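Local coordinates for protein alpha-galactosidase (Umbelopsis vinacea, PDB 3A5V) that probably hydrolyses terminal alpha-galactosyl residues of galactosides, as an N-glycosylated, tetrameric glycoside hydrolase of family 27, at residues I113-W118 with N152-T157; T117-G122 with R159-S164. All coordinates share one frame; numbering follows the deposited sequence.

Interaction 1: I113-W118 with N152-T157; sequences IDAKTW and NALNKT. With NAG (2-acetamido-2-deoxy-beta-D-glucopyranose), chain B.
W118 presents the edge of its indole to L154, whose CD2 methyl lies near the ring plane, 4.2 Å from CE3. One face of the ring is covered by the preceding turn of its own helix, D114 O and A115 N lying over it, both displaced toward the rim. With CG beside the backbone N (chi1 -62°), the L154 side chain leans toward helix 111-121, and CD2 also meets A115 CB at 3.9 Å. The close approach of the helices is consistent with two small residues facing each other: the A115 methyl points at the partner helix, meeting A153 O at 3.5 Å and A153 CB at 3.8 Å. The axes of the two short segments approach to 8.3 Å, their directions 40° apart. At the far end T157 turns its CG2 methyl to A115 O, 3.5 Å away, while its hydroxyl faces back into its own turn and gives a bond in the carbonyl plane to L154 O (OG1 to O 2.8 Å). N155 points away from this interface and carries the N-linked sugar on ND2. Helices 111-121 and 140-156 are successive helices of the beta/alpha barrel, and W118 and L154 both touch L126 of strand 125-129, which lies between the two helices in sequence.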
loop_
_atom_site.group_PDB
_atom_site.type_symbol
_atom_site.label_atom_id
_atom_site.label_comp_id
_atom_site.label_asym_id
_atom_site.label_seq_id
_atom_site.Cartn_x
_atom_site.Cartn_y
_atom_site.Cartn_z
ATOM N N ILE A 113 8.561 -32.440 -11.919
ATOM C CA ILE A 113 9.379 -32.910 -13.034
ATOM C C ILE A 113 10.786 -32.282 -13.029
ATOM O O ILE A 113 11.789 -32.993 -13.166
ATOM C CB ILE A 113 8.657 -32.651 -14.368
ATOM C CG1 ILE A 113 7.477 -33.644 -14.506
ATOM C CG2 ILE A 113 9.615 -32.781 -15.553
ATOM C CD1 ILE A 113 6.467 -33.257 -15.589
ATOM N N ASP A 114 10.858 -30.964 -12.863
ATOM C CA ASP A 114 12.157 -30.291 -12.902
ATOM C C ASP A 114 13.027 -30.645 -11.691
ATOM O O ASP A 114 14.237 -30.887 -11.835
ATOM C CB ASP A 114 11.997 -28.773 -13.077
ATOM C CG ASP A 114 11.509 -28.392 -14.472
ATOM O OD1 ASP A 114 11.359 -29.291 -15.346
ATOM O OD2 ASP A 114 11.281 -27.183 -14.706
ATOM N N ALA A 115 12.416 -30.694 -10.507
ATOM C CA ALA A 115 13.148 -31.089 -9.299
ATOM C C ALA A 115 13.721 -32.506 -9.445
ATOM O O ALA A 115 14.858 -32.771 -9.042
ATOM C CB ALA A 115 12.246 -31.014 -8.095
ATOM N N LYS A 116 12.918 -33.410 -10.008
ATOM C CA LYS A 116 13.352 -34.785 -10.250
ATOM C C LYS A 116 14.561 -34.819 -11.200
ATOM O O LYS A 116 15.540 -35.527 -10.940
ATOM C CB LYS A 116 12.188 -35.624 -10.795
ATOM C CG LYS A 116 12.517 -37.088 -11.022
ATOM C CD LYS A 116 11.237 -37.912 -11.219
ATOM C CE LYS A 116 11.561 -39.386 -11.517
ATOM N NZ LYS A 116 10.461 -40.038 -12.302
ATOM N N THR A 117 14.496 -34.047 -12.282
ATOM C CA THR A 117 15.627 -33.927 -13.209
ATOM C C THR A 117 16.898 -33.454 -12.488
ATOM O O THR A 117 17.960 -34.054 -12.625
ATOM C CB THR A 117 15.276 -32.975 -14.380
ATOM O OG1 THR A 117 14.142 -33.502 -15.070
ATOM C CG2 THR A 117 16.439 -32.797 -15.371
ATOM N N TRP A 118 16.780 -32.394 -11.693
ATOM C CA TRP A 118 17.952 -31.823 -11.032
ATOM C C TRP A 118 18.568 -32.814 -10.035
ATOM O O TRP A 118 19.793 -32.963 -9.979
ATOM C CB TRP A 118 17.581 -30.482 -10.367
ATOM C CG TRP A 118 17.050 -29.472 -11.370
ATOM C CD1 TRP A 118 17.409 -29.354 -12.687
ATOM C CD2 TRP A 118 16.065 -28.462 -11.133
ATOM N NE1 TRP A 118 16.719 -28.331 -13.281
ATOM C CE2 TRP A 118 15.882 -27.765 -12.350
ATOM C CE3 TRP A 118 15.307 -28.087 -10.009
ATOM C CZ2 TRP A 118 14.977 -26.706 -12.483
ATOM C CZ3 TRP A 118 14.394 -27.024 -10.144
ATOM C CH2 TRP A 118 14.237 -26.359 -11.374
ATOM N N ASN A 152 8.305 -28.252 -1.993
ATOM C CA ASN A 152 7.772 -29.613 -1.842
ATOM C C ASN A 152 8.372 -30.547 -2.898
ATOM O O ASN A 152 8.778 -31.661 -2.571
ATOM C CB ASN A 152 6.241 -29.618 -1.965
ATOM C CG ASN A 152 5.530 -29.054 -0.730
ATOM O OD1 ASN A 152 4.330 -28.789 -0.781
ATOM N ND2 ASN A 152 6.250 -28.887 0.375
ATOM N N ALA A 153 8.425 -30.079 -4.150
ATOM C CA ALA A 153 9.033 -30.827 -5.266
ATOM C C ALA A 153 10.480 -31.245 -4.986
ATOM O O ALA A 153 10.833 -32.421 -5.164
ATOM C CB ALA A 153 8.951 -30.023 -6.578
ATOM N N LEU A 154 11.308 -30.297 -4.545
ATOM C CA LEU A 154 12.685 -30.598 -4.133
ATOM C C LEU A 154 12.737 -31.634 -3.004
ATOM O O LEU A 154 13.450 -32.643 -3.092
ATOM C CB LEU A 154 13.440 -29.319 -3.723
ATOM C CG LEU A 154 13.633 -28.233 -4.800
ATOM C CD1 LEU A 154 14.185 -26.960 -4.155
ATOM C CD2 LEU A 154 14.541 -28.712 -5.933
ATOM N N ASN A 155 11.967 -31.391 -1.952
ATOM C CA ASN A 155 11.931 -32.301 -0.825
ATOM C C ASN A 155 11.630 -33.765 -1.219
ATOM O O ASN A 155 12.283 -34.703 -0.737
ATOM C CB ASN A 155 10.906 -31.809 0.209
ATOM C CG ASN A 155 11.002 -32.568 1.513
ATOM O OD1 ASN A 155 10.271 -33.538 1.716
ATOM N ND2 ASN A 155 11.940 -32.157 2.380
ATOM N N LYS A 156 10.645 -33.954 -2.094
ATOM C CA LYS A 156 10.189 -35.300 -2.418
ATOM C C LYS A 156 11.174 -36.136 -3.228
ATOM O O LYS A 156 11.043 -37.359 -3.273
ATOM C CB LYS A 156 8.801 -35.289 -3.055
ATOM C CG LYS A 156 8.711 -34.763 -4.474
ATOM C CD LYS A 156 7.231 -34.798 -4.969
ATOM C CE LYS A 156 6.347 -33.785 -4.220
ATOM N NZ LYS A 156 4.946 -33.777 -4.744
ATOM N N THR A 157 12.169 -35.489 -3.845
ATOM C CA THR A 157 13.222 -36.227 -4.561
ATOM C C THR A 157 14.073 -37.039 -3.590
ATOM O O THR A 157 14.786 -37.943 -4.004
ATOM C CB THR A 157 14.183 -35.285 -5.314
ATOM O OG1 THR A 157 14.975 -34.565 -4.358
ATOM C CG2 THR A 157 13.413 -34.301 -6.191
HETATM C C1 NAG B . 12.017 -32.917 3.609
HETATM C C2 NAG B . 13.523 -32.972 3.909
HETATM C C3 NAG B . 13.807 -33.484 5.327
HETATM C C4 NAG B . 12.937 -32.801 6.390
HETATM C C5 NAG B . 11.473 -32.794 5.938
HETATM C C6 NAG B . 10.535 -32.046 6.883
HETATM C C7 NAG B . 14.893 -33.327 1.882
HETATM C C8 NAG B . 15.555 -34.358 1.008
HETATM N N2 NAG B . 14.236 -33.807 2.946
HETATM O O3 NAG B . 15.178 -33.318 5.653
HETATM O O4 NAG B . 13.057 -33.544 7.588
HETATM O O5 NAG B . 11.361 -32.206 4.650
HETATM O O6 NAG B . 11.095 -30.777 7.157
HETATM O O7 NAG B . 14.981 -32.121 1.601
#

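Interaction 2: T117-G122 with R159-S164; sequences TWAKWG and RPMLYS. With NAG (2-acetamido-2-deoxy-beta-D-glucopyranose), chain B.
A119 O accepts the backbone N-H of G122 (O to N 3.0 Å), and R159 lays its CD against the same oxygen at 3.7 Å. The bond belongs to the Schellman motif that ends helix 111-121 of the beta/alpha barrel; G122, with phi 88°, adopts a conformation in which a side chain would run into the preceding carbonyl oxygen. Against its backbone the R159 guanidinium lies face-on, with G122 CA 3.6 Å from the plane and under its centre. R159 reaches this place as an extended arm, CG anti to the backbone N (chi1 -177°) and the chain straight from there to NE, so that its aliphatic part runs past the last turn of the helix. The orientation of the group is fixed from just beyond the helix end, NE bonding to I123 O and NH2 forming a salt bridge with D124 OD1. A leucine in its place would probably leave the D124 carboxylate without its charged mate and I123 O without this donor, and would uncover the face of G122. Behind the arginine, A119 CB fills the angle between R159 CB and M161 CE, each 4.0 Å away. M161 continues the apolar side of the contact inward; the bend at chi3 (-89°) turns CE to A119, and SD sits 4.4 Å from W118 CB. On the outer side the acetamido methyl of the glycan reaches the backbone, its C8 3.7 Å from R159 C.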
loop_
_atom_site.group_PDB
_atom_site.type_symbol
_atom_site.label_atom_id
_atom_site.label_comp_id
_atom_site.label_asym_id
_atom_site.label_seq_id
_atom_site.Cartn_x
_atom_site.Cartn_y
_atom_site.Cartn_z
ATOM N N THR A 117 14.496 -34.047 -12.282
ATOM C CA THR A 117 15.627 -33.927 -13.209
ATOM C C THR A 117 16.898 -33.454 -12.488
ATOM O O THR A 117 17.960 -34.054 -12.625
ATOM C CB THR A 117 15.276 -32.975 -14.380
ATOM O OG1 THR A 117 14.142 -33.502 -15.070
ATOM C CG2 THR A 117 16.439 -32.797 -15.371
ATOM N N TRP A 118 16.780 -32.394 -11.693
ATOM C CA TRP A 118 17.952 -31.823 -11.032
ATOM C C TRP A 118 18.568 -32.814 -10.035
ATOM O O TRP A 118 19.793 -32.963 -9.979
ATOM C CB TRP A 118 17.581 -30.482 -10.367
ATOM C CG TRP A 118 17.050 -29.472 -11.370
ATOM C CD1 TRP A 118 17.409 -29.354 -12.687
ATOM C CD2 TRP A 118 16.065 -28.462 -11.133
ATOM N NE1 TRP A 118 16.719 -28.331 -13.281
ATOM C CE2 TRP A 118 15.882 -27.765 -12.350
ATOM C CE3 TRP A 118 15.307 -28.087 -10.009
ATOM C CZ2 TRP A 118 14.977 -26.706 -12.483
ATOM C CZ3 TRP A 118 14.394 -27.024 -10.144
ATOM C CH2 TRP A 118 14.237 -26.359 -11.374
ATOM N N ALA A 119 17.713 -33.518 -9.290
ATOM C CA ALA A 119 18.174 -34.548 -8.339
ATOM C C ALA A 119 18.945 -35.677 -9.052
ATOM O O ALA A 119 19.989 -36.123 -8.577
ATOM C CB ALA A 119 17.009 -35.108 -7.548
ATOM N N LYS A 120 18.433 -36.099 -10.204
ATOM C CA LYS A 120 19.080 -37.112 -11.045
ATOM C C LYS A 120 20.461 -36.636 -11.503
ATOM O O LYS A 120 21.423 -37.413 -11.552
ATOM C CB LYS A 120 18.185 -37.418 -12.255
ATOM C CG LYS A 120 18.805 -38.316 -13.327
ATOM C CD LYS A 120 17.900 -38.368 -14.575
ATOM C CE LYS A 120 18.358 -39.428 -15.573
ATOM N NZ LYS A 120 17.336 -39.627 -16.667
ATOM N N TRP A 121 20.558 -35.345 -11.820
ATOM C CA TRP A 121 21.824 -34.761 -12.224
ATOM C C TRP A 121 22.835 -34.610 -11.092
ATOM O O TRP A 121 24.015 -34.382 -11.357
ATOM C CB TRP A 121 21.611 -33.397 -12.882
ATOM C CG TRP A 121 20.925 -33.421 -14.219
ATOM C CD1 TRP A 121 20.717 -34.506 -15.035
ATOM C CD2 TRP A 121 20.371 -32.291 -14.901
ATOM N NE1 TRP A 121 20.057 -34.110 -16.184
ATOM C CE2 TRP A 121 19.846 -32.755 -16.129
ATOM C CE3 TRP A 121 20.270 -30.924 -14.592
ATOM C CZ2 TRP A 121 19.228 -31.897 -17.053
ATOM C CZ3 TRP A 121 19.659 -30.071 -15.515
ATOM C CH2 TRP A 121 19.147 -30.567 -16.727
ATOM N N GLY A 122 22.379 -34.728 -9.846
ATOM C CA GLY A 122 23.240 -34.506 -8.678
ATOM C C GLY A 122 23.307 -33.059 -8.177
ATOM O O GLY A 122 24.223 -32.691 -7.447
ATOM N N ARG A 159 16.681 -35.924 -2.325
ATOM C CA ARG A 159 18.026 -35.368 -2.376
ATOM C C ARG A 159 18.061 -33.993 -1.685
ATOM O O ARG A 159 17.294 -33.092 -2.064
ATOM C CB ARG A 159 18.542 -35.246 -3.820
ATOM C CG ARG A 159 19.973 -34.722 -3.873
ATOM C CD ARG A 159 20.559 -34.584 -5.290
ATOM N NE ARG A 159 21.969 -34.202 -5.189
ATOM C CZ ARG A 159 22.982 -35.066 -5.038
ATOM N NH1 ARG A 159 22.742 -36.365 -4.979
ATOM N NH2 ARG A 159 24.233 -34.638 -4.930
ATOM N N PRO A 160 18.956 -33.820 -0.695
ATOM C CA PRO A 160 19.116 -32.482 -0.091
ATOM C C PRO A 160 19.573 -31.442 -1.128
ATOM O O PRO A 160 20.636 -31.592 -1.749
ATOM C CB PRO A 160 20.205 -32.695 0.961
ATOM C CG PRO A 160 20.141 -34.213 1.271
ATOM C CD PRO A 160 19.858 -34.813 -0.080
ATOM N N MET A 161 18.754 -30.408 -1.327
ATOM C CA MET A 161 19.091 -29.325 -2.251
ATOM C C MET A 161 18.809 -27.981 -1.571
ATOM O O MET A 161 17.680 -27.720 -1.137
ATOM C CB MET A 161 18.294 -29.460 -3.561
ATOM C CG MET A 161 18.664 -30.709 -4.371
ATOM S SD MET A 161 17.806 -30.917 -5.947
ATOM C CE MET A 161 16.411 -31.823 -5.348
ATOM N N LEU A 162 19.835 -27.145 -1.462
ATOM C CA LEU A 162 19.679 -25.838 -0.827
ATOM C C LEU A 162 18.727 -24.976 -1.668
ATOM O O LEU A 162 18.952 -24.768 -2.844
ATOM C CB LEU A 162 21.060 -25.159 -0.679
ATOM C CG LEU A 162 21.125 -23.961 0.284
ATOM C CD1 LEU A 162 22.528 -23.770 0.844
ATOM C CD2 LEU A 162 20.600 -22.675 -0.391
ATOM N N TYR A 163 17.660 -24.482 -1.046
ATOM C CA TYR A 163 16.596 -23.779 -1.756
ATOM C C TYR A 163 16.751 -22.265 -1.554
ATOM O O TYR A 163 16.419 -21.734 -0.484
ATOM C CB TYR A 163 15.221 -24.286 -1.275
ATOM C CG TYR A 163 13.996 -23.787 -2.051
ATOM C CD1 TYR A 163 14.093 -23.336 -3.372
ATOM C CD2 TYR A 163 12.732 -23.827 -1.469
ATOM C CE1 TYR A 163 12.946 -22.904 -4.090
ATOM C CE2 TYR A 163 11.587 -23.414 -2.168
ATOM C CZ TYR A 163 11.700 -22.950 -3.469
ATOM O OH TYR A 163 10.562 -22.525 -4.124
ATOM N N SER A 164 17.283 -21.607 -2.583
ATOM C CA SER A 164 17.581 -20.173 -2.554
ATOM C C SER A 164 16.453 -19.459 -3.311
ATOM O O SER A 164 16.341 -19.597 -4.527
ATOM C CB SER A 164 18.963 -19.905 -3.177
ATOM O OG SER A 164 19.168 -18.557 -3.576
HETATM C C1 NAG B . 12.017 -32.917 3.609
HETATM C C2 NAG B . 13.523 -32.972 3.909
HETATM C C3 NAG B . 13.807 -33.484 5.327
HETATM C C4 NAG B . 12.937 -32.801 6.390
HETATM C C5 NAG B . 11.473 -32.794 5.938
HETATM C C6 NAG B . 10.535 -32.046 6.883
HETATM C C7 NAG B . 14.893 -33.327 1.882
HETATM C C8 NAG B . 15.555 -34.358 1.008
HETATM N N2 NAG B . 14.236 -33.807 2.946
HETATM O O3 NAG B . 15.178 -33.318 5.653
HETATM O O4 NAG B . 13.057 -33.544 7.588
HETATM O O5 NAG B . 11.361 -32.206 4.650
HETATM O O6 NAG B . 11.095 -30.777 7.157
HETATM O O7 NAG B . 14.981 -32.121 1.601
#

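In the fold
Interactions 1 and 2 lie about 7 Å apart, centre to centre, and use overlapping parts of helix 111-121, with W118 taking part in both. Their partners follow each other along the chain: helix 140-156 packs against the helix, and the chain then turns back past its C-terminal end into strand 162-165. The two contacts join where L154 CD2 meets M161 CE at 3.7 Å and T157 CB meets A119 CB at 3.6 Å. The sugar on N155 spans the turn to touch R159 and P160, while I113 borders a bound polyether molecule. Interaction 2 lies where helix 111-121 ends, toward the barrel end opposite the one that bears the active site in such barrels.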